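Local coordinates for protein glucuronoarabinoxylan endo-1,4-beta-xylanase (Clostridium papyrosolvens, PDB 4FMV) that probably cleaves beta-1,4 linkages within xylan-type plant polysaccharides, as a family 30, subfamily 8 glycoside hydrolase with altered substrate specificity, at residues 333-338 with 373-378; 39-44 with 283-288. All blocks are in the same frame, centred on the assembly; numbering follows the deposited sequence.

Contact 1 of 2, residues 333-338 with 373-378; sequences AVSQKF and TAQLPA
Thr373 lies beside Lys337 in a non-hydrogen-bonded antiparallel pair. Thr373 OG1 rests 3.7 Å from Lys337 CB, while CG2, anti to the backbone N, meets the carbonyl of Gln336. A beta-branched residue suits an extended strand, and the hydroxyl is at home on this solvent-facing side, where the long Lys337 chain runs on to reach Ser371 with its amino group. Ala374 follows on the inner face, clasped to Gln336 by two backbone bonds: Gln336 N to Ala374 O, 2.8 Å, and Ala374 N to Gln336 O, 3.0 Å. The small Ala374 CB fits at the edge of the Phe338 ring, 4.3 Å from Phe338 CE2, and Phe384 also lies against Ala374. Gln336 shows how a polar residue can serve on that face: its methylene CG lies over one face of the Phe338 ring, toward the rim, and the chain, bent at chi2 (65°), brings Gln336 NE2 back to Lys337 O at 2.9 Å, with Ser3 O as a second acceptor. Gln375 returns to the exposed side. Its bent chain folds back over the partner strand, placing Gln375 OE1 3.2 Å from Ser335 CB, next to the small polar serine. Leu376 turns inward, its CD1 meeting Gln336 CB at 3.9 Å, and its backbone bonds with Val334 in both directions. The strand ends at Leu376; Pro377 follows at a position that does not bond across, so its lack of an N-H costs the pair nothing, and Ala333 CB packs on Pro377 CA at 4.0 Å. With Phe384 and Ala326 lying against Leu376, this amphipathic antiparallel pair has the form expected of a beta-sandwich, here the side domain that accompanies the barrel in family 30 enzymes.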
loop_
_atom_site.group_PDB
_atom_site.type_symbol
_atom_site.label_atom_id
_atom_site.label_comp_id
_atom_site.label_asym_id
_atom_site.label_seq_id
_atom_site.Cartn_x
_atom_site.Cartn_y
_atom_site.Cartn_z
ATOM N N ALA A 333 6.614 -25.813 -14.024
ATOM C CA ALA A 333 7.838 -25.324 -13.399
ATOM C C ALA A 333 8.893 -24.984 -14.455
ATOM O O ALA A 333 9.026 -25.679 -15.471
ATOM C CB ALA A 333 8.390 -26.340 -12.413
ATOM N N VAL A 334 9.643 -23.915 -14.204
ATOM C CA VAL A 334 10.706 -23.484 -15.104
ATOM C C VAL A 334 11.962 -23.143 -14.307
ATOM O O VAL A 334 11.870 -22.623 -13.196
ATOM C CB VAL A 334 10.276 -22.252 -15.926
ATOM C CG1 VAL A 334 11.471 -21.643 -16.648
ATOM C CG2 VAL A 334 9.190 -22.627 -16.919
ATOM N N SER A 335 13.130 -23.453 -14.860
ATOM C CA SER A 335 14.386 -23.090 -14.222
ATOM C C SER A 335 14.708 -21.650 -14.620
ATOM O O SER A 335 14.494 -21.258 -15.776
ATOM C CB SER A 335 15.508 -24.018 -14.666
ATOM O OG SER A 335 15.959 -23.658 -15.958
ATOM N N GLN A 336 15.201 -20.859 -13.665
ATOM C CA GLN A 336 15.621 -19.488 -13.959
ATOM C C GLN A 336 17.009 -19.202 -13.388
ATOM O O GLN A 336 17.274 -19.443 -12.199
ATOM C CB GLN A 336 14.612 -18.470 -13.426
ATOM C CG GLN A 336 15.012 -17.001 -13.685
ATOM C CD GLN A 336 15.049 -16.651 -15.168
ATOM O OE1 GLN A 336 14.016 -16.669 -15.846
ATOM N NE2 GLN A 336 16.233 -16.332 -15.678
ATOM N N LYS A 337 17.896 -18.693 -14.240
ATOM C CA LYS A 337 19.244 -18.322 -13.815
ATOM C C LYS A 337 19.280 -16.842 -13.462
ATOM O O LYS A 337 18.711 -15.997 -14.178
ATOM C CB LYS A 337 20.253 -18.611 -14.925
ATOM C CG LYS A 337 21.671 -18.205 -14.572
ATOM C CD LYS A 337 22.596 -18.412 -15.753
ATOM C CE LYS A 337 24.057 -18.179 -15.382
ATOM N NZ LYS A 337 24.582 -19.348 -14.628
ATOM N N PHE A 338 19.933 -16.537 -12.346
ATOM C CA PHE A 338 20.065 -15.165 -11.888
ATOM C C PHE A 338 21.544 -14.793 -11.775
ATOM O O PHE A 338 22.342 -15.595 -11.296
ATOM C CB PHE A 338 19.412 -14.996 -10.521
ATOM C CG PHE A 338 17.952 -15.362 -10.478
ATOM C CD1 PHE A 338 16.982 -14.406 -10.709
ATOM C CD2 PHE A 338 17.551 -16.650 -10.155
ATOM C CE1 PHE A 338 15.629 -14.724 -10.639
ATOM C CE2 PHE A 338 16.200 -16.983 -10.090
ATOM C CZ PHE A 338 15.241 -16.016 -10.337
ATOM N N THR A 373 21.041 -20.708 -9.981
ATOM C CA THR A 373 19.867 -21.133 -10.734
ATOM C C THR A 373 18.831 -21.774 -9.809
ATOM O O THR A 373 19.169 -22.507 -8.877
ATOM C CB THR A 373 20.237 -22.100 -11.885
ATOM O OG1 THR A 373 21.196 -21.474 -12.747
ATOM C CG2 THR A 373 18.995 -22.487 -12.702
ATOM N N ALA A 374 17.564 -21.483 -10.063
ATOM C CA ALA A 374 16.495 -21.996 -9.224
ATOM C C ALA A 374 15.362 -22.547 -10.075
ATOM O O ALA A 374 15.173 -22.125 -11.211
ATOM C CB ALA A 374 15.986 -20.888 -8.285
ATOM N N GLN A 375 14.636 -23.512 -9.526
ATOM C CA GLN A 375 13.366 -23.952 -10.091
ATOM C C GLN A 375 12.257 -23.044 -9.576
ATOM O O GLN A 375 12.117 -22.867 -8.379
ATOM C CB GLN A 375 13.059 -25.378 -9.639
ATOM C CG GLN A 375 14.003 -26.416 -10.221
ATOM C CD GLN A 375 13.843 -26.537 -11.720
ATOM O OE1 GLN A 375 14.761 -26.209 -12.479
ATOM N NE2 GLN A 375 12.662 -26.993 -12.162
ATOM N N LEU A 376 11.469 -22.472 -10.476
ATOM C CA LEU A 376 10.274 -21.728 -10.074
ATOM C C LEU A 376 9.047 -22.605 -10.340
ATOM O O LEU A 376 8.735 -22.899 -11.500
ATOM C CB LEU A 376 10.156 -20.425 -10.866
ATOM C CG LEU A 376 11.377 -19.507 -10.907
ATOM C CD1 LEU A 376 11.090 -18.295 -11.801
ATOM C CD2 LEU A 376 11.783 -19.087 -9.483
ATOM N N PRO A 377 8.359 -23.048 -9.272
ATOM C CA PRO A 377 7.198 -23.921 -9.469
ATOM C C PRO A 377 6.106 -23.264 -10.325
ATOM O O PRO A 377 6.039 -22.026 -10.411
ATOM C CB PRO A 377 6.698 -24.157 -8.042
ATOM C CG PRO A 377 7.946 -24.003 -7.180
ATOM C CD PRO A 377 8.682 -22.863 -7.841
ATOM N N ALA A 378 5.273 -24.087 -10.960
ATOM C CA ALA A 378 4.118 -23.595 -11.706
ATOM C C ALA A 378 3.284 -22.694 -10.818
ATOM O O ALA A 378 3.106 -22.988 -9.648
ATOM C CB ALA A 378 3.257 -24.768 -12.213
#

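Contact 2 of 2, residues 39-44 with 283-288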
loop_
_atom_site.group_PDB
_atom_site.type_symbol
_atom_site.label_atom_id
_atom_site.label_comp_id
_atom_site.label_asym_id
_atom_site.label_seq_id
_atom_site.Cartn_x
_atom_site.Cartn_y
_atom_site.Cartn_z
ATOM N N GLY A 39 3.807 -9.226 12.937
ATOM C CA GLY A 39 4.995 -10.010 13.272
ATOM C C GLY A 39 5.528 -11.082 12.331
ATOM O O GLY A 39 6.580 -10.892 11.713
ATOM N N ASP A 40 4.722 -12.122 12.087
ATOM C CA ASP A 40 5.147 -13.297 11.321
ATOM C C ASP A 40 5.401 -12.908 9.874
ATOM O O ASP A 40 6.437 -13.252 9.337
ATOM C CB ASP A 40 4.088 -14.431 11.327
ATOM C CG ASP A 40 3.941 -15.112 12.698
ATOM O OD1 ASP A 40 4.808 -14.911 13.566
ATOM O OD2 ASP A 40 2.956 -15.847 12.904
ATOM N N LEU A 41 4.437 -12.229 9.250
ATOM C CA LEU A 41 4.587 -11.804 7.856
ATOM C C LEU A 41 5.232 -10.428 7.680
ATOM O O LEU A 41 5.398 -9.956 6.551
ATOM C CB LEU A 41 3.250 -11.832 7.118
ATOM C CG LEU A 41 2.498 -13.159 7.194
ATOM C CD1 LEU A 41 1.241 -13.145 6.330
ATOM C CD2 LEU A 41 3.385 -14.335 6.830
ATOM N N GLY A 42 5.556 -9.774 8.790
ATOM C CA GLY A 42 6.320 -8.536 8.751
ATOM C C GLY A 42 5.679 -7.343 8.046
ATOM O O GLY A 42 6.403 -6.477 7.538
ATOM N N TYR A 43 4.347 -7.265 8.013
ATOM C CA TYR A 43 3.697 -6.090 7.409
ATOM C C TYR A 43 4.197 -4.816 8.099
ATOM O O TYR A 43 4.268 -4.735 9.338
ATOM C CB TYR A 43 2.182 -6.129 7.515
ATOM C CG TYR A 43 1.488 -7.155 6.675
ATOM C CD1 TYR A 43 2.193 -8.157 6.030
ATOM C CD2 TYR A 43 0.109 -7.106 6.509
ATOM C CE1 TYR A 43 1.522 -9.125 5.270
ATOM C CE2 TYR A 43 -0.552 -8.061 5.770
ATOM C CZ TYR A 43 0.151 -9.057 5.144
ATOM O OH TYR A 43 -0.539 -10.006 4.400
ATOM N N SER A 44 4.653 -3.874 7.278
ATOM C CA SER A 44 5.220 -2.611 7.745
ATOM C C SER A 44 4.317 -1.352 7.665
ATOM O O SER A 44 4.775 -0.252 7.948
ATOM C CB SER A 44 6.552 -2.395 7.036
ATOM O OG SER A 44 6.328 -2.530 5.646
ATOM N N ARG A 283 -3.683 -15.267 0.342
ATOM C CA ARG A 283 -3.403 -13.914 -0.131
ATOM C C ARG A 283 -2.513 -13.126 0.826
ATOM O O ARG A 283 -1.700 -12.308 0.381
ATOM C CB ARG A 283 -4.701 -13.136 -0.402
ATOM C CG ARG A 283 -5.422 -13.511 -1.703
ATOM C CD ARG A 283 -6.903 -13.158 -1.583
ATOM N NE ARG A 283 -7.545 -14.090 -0.663
ATOM C CZ ARG A 283 -8.705 -13.886 -0.058
ATOM N NH1 ARG A 283 -9.369 -12.766 -0.257
ATOM N NH2 ARG A 283 -9.191 -14.809 0.766
ATOM N N ALA A 284 -2.645 -13.373 2.131
ATOM C CA ALA A 284 -1.790 -12.696 3.115
ATOM C C ALA A 284 -0.325 -13.058 2.903
ATOM O O ALA A 284 0.555 -12.212 3.035
ATOM C CB ALA A 284 -2.222 -13.051 4.558
ATOM N N TYR A 285 -0.076 -14.323 2.587
ATOM C CA TYR A 285 1.275 -14.820 2.334
ATOM C C TYR A 285 1.836 -14.294 1.003
ATOM O O TYR A 285 3.028 -13.989 0.909
ATOM C CB TYR A 285 1.295 -16.339 2.361
ATOM C CG TYR A 285 0.916 -16.927 3.711
ATOM C CD1 TYR A 285 1.872 -17.103 4.704
ATOM C CD2 TYR A 285 -0.393 -17.290 3.994
ATOM C CE1 TYR A 285 1.538 -17.645 5.942
ATOM C CE2 TYR A 285 -0.745 -17.842 5.244
ATOM C CZ TYR A 285 0.227 -18.005 6.208
ATOM O OH TYR A 285 -0.085 -18.545 7.435
ATOM N N VAL A 286 0.981 -14.158 -0.012
ATOM C CA VAL A 286 1.408 -13.501 -1.251
ATOM C C VAL A 286 1.997 -12.122 -0.919
ATOM O O VAL A 286 3.099 -11.786 -1.354
ATOM C CB VAL A 286 0.251 -13.306 -2.245
ATOM C CG1 VAL A 286 0.712 -12.379 -3.431
ATOM C CG2 VAL A 286 -0.268 -14.656 -2.752
ATOM N N LEU A 287 1.268 -11.321 -0.145
ATOM C CA LEU A 287 1.776 -10.002 0.227
ATOM C C LEU A 287 3.022 -10.122 1.098
ATOM O O LEU A 287 3.947 -9.304 0.993
ATOM C CB LEU A 287 0.696 -9.151 0.903
ATOM C CG LEU A 287 1.054 -7.710 1.269
ATOM C CD1 LEU A 287 1.359 -6.908 0.006
ATOM C CD2 LEU A 287 -0.097 -7.051 2.034
ATOM N N GLY A 288 3.057 -11.143 1.953
ATOM C CA GLY A 288 4.212 -11.382 2.808
ATOM C C GLY A 288 5.517 -11.701 2.081
ATOM O O GLY A 288 6.606 -11.440 2.610
#
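At the seam of the (beta/alpha)8 barrel, the turn leaving helix 31-40 meets helix 282-291, and Leu41 and Tyr43 make the join. The Tyr43 hydroxyl, OH, donates to Ala284 O at 2.8 Å, arriving in the carbonyl plane on a lone pair at a C=O...donor angle of 108°. Because the bond comes from the side, the same oxygen can also accept the helical bond from Gly288 N, and two donors grip it. Tyrosine suits this place: its phenol is long enough to reach the helix backbone, while its ring offers an apolar surface. Leu287 uses that surface, laying CD2 over one face of the Tyr43 ring, 4.1 Å from its centroid, in a CH-pi contact. The Leu287 side chain gets there with CG anti to the backbone N (chi1 -176°). Leu41 fills the other part of the junction by splitting its branches: CD1 packs against Ala284 CB at 3.9 Å, and CD2 meets Tyr285 CD1 at 3.8 Å, the side chains of Leu41 and Tyr285 crossing at about a right angle. Small residues permit the close approach: Ala284 sits beside the tyrosine oxygen, and Gly288, with no side chain, lets the helix come close to Leu41. Gly42, with positive phi (63°), lets the chain turn after the helix and present Tyr43. Around this junction, Leu287 also packs on Tyr262 and Tyr264 of strand 261-266 and on Ile250 of helix 240-255, while Tyr285 reaches Thr353 of strand 347-353, placing the contact between the barrel strands and the neighbouring beta domain.

The two contacts come in series along the chain: 39-44 with 283-288 closes before 333-338 with 373-378 opens. Their centres are about 23 Å apart, and their nearest atoms about 11 Å, without touching. Contact 2 joins the turn ending helix 31-40 to helix 282-291, elements that follow strands 11-22 and 261-266, neighbouring parallel strands at the closure of the (beta/alpha)8 barrel, whereas contact 1 lies farther out, in the antiparallel side domain. The chain itself ties these parts together, for the N-terminal strand 5-8 pairs with strand 334-341. Strand 347-353, between the segments of contact 1, touches helix 282-291, so the side domain rests directly against the barrel's closing helix.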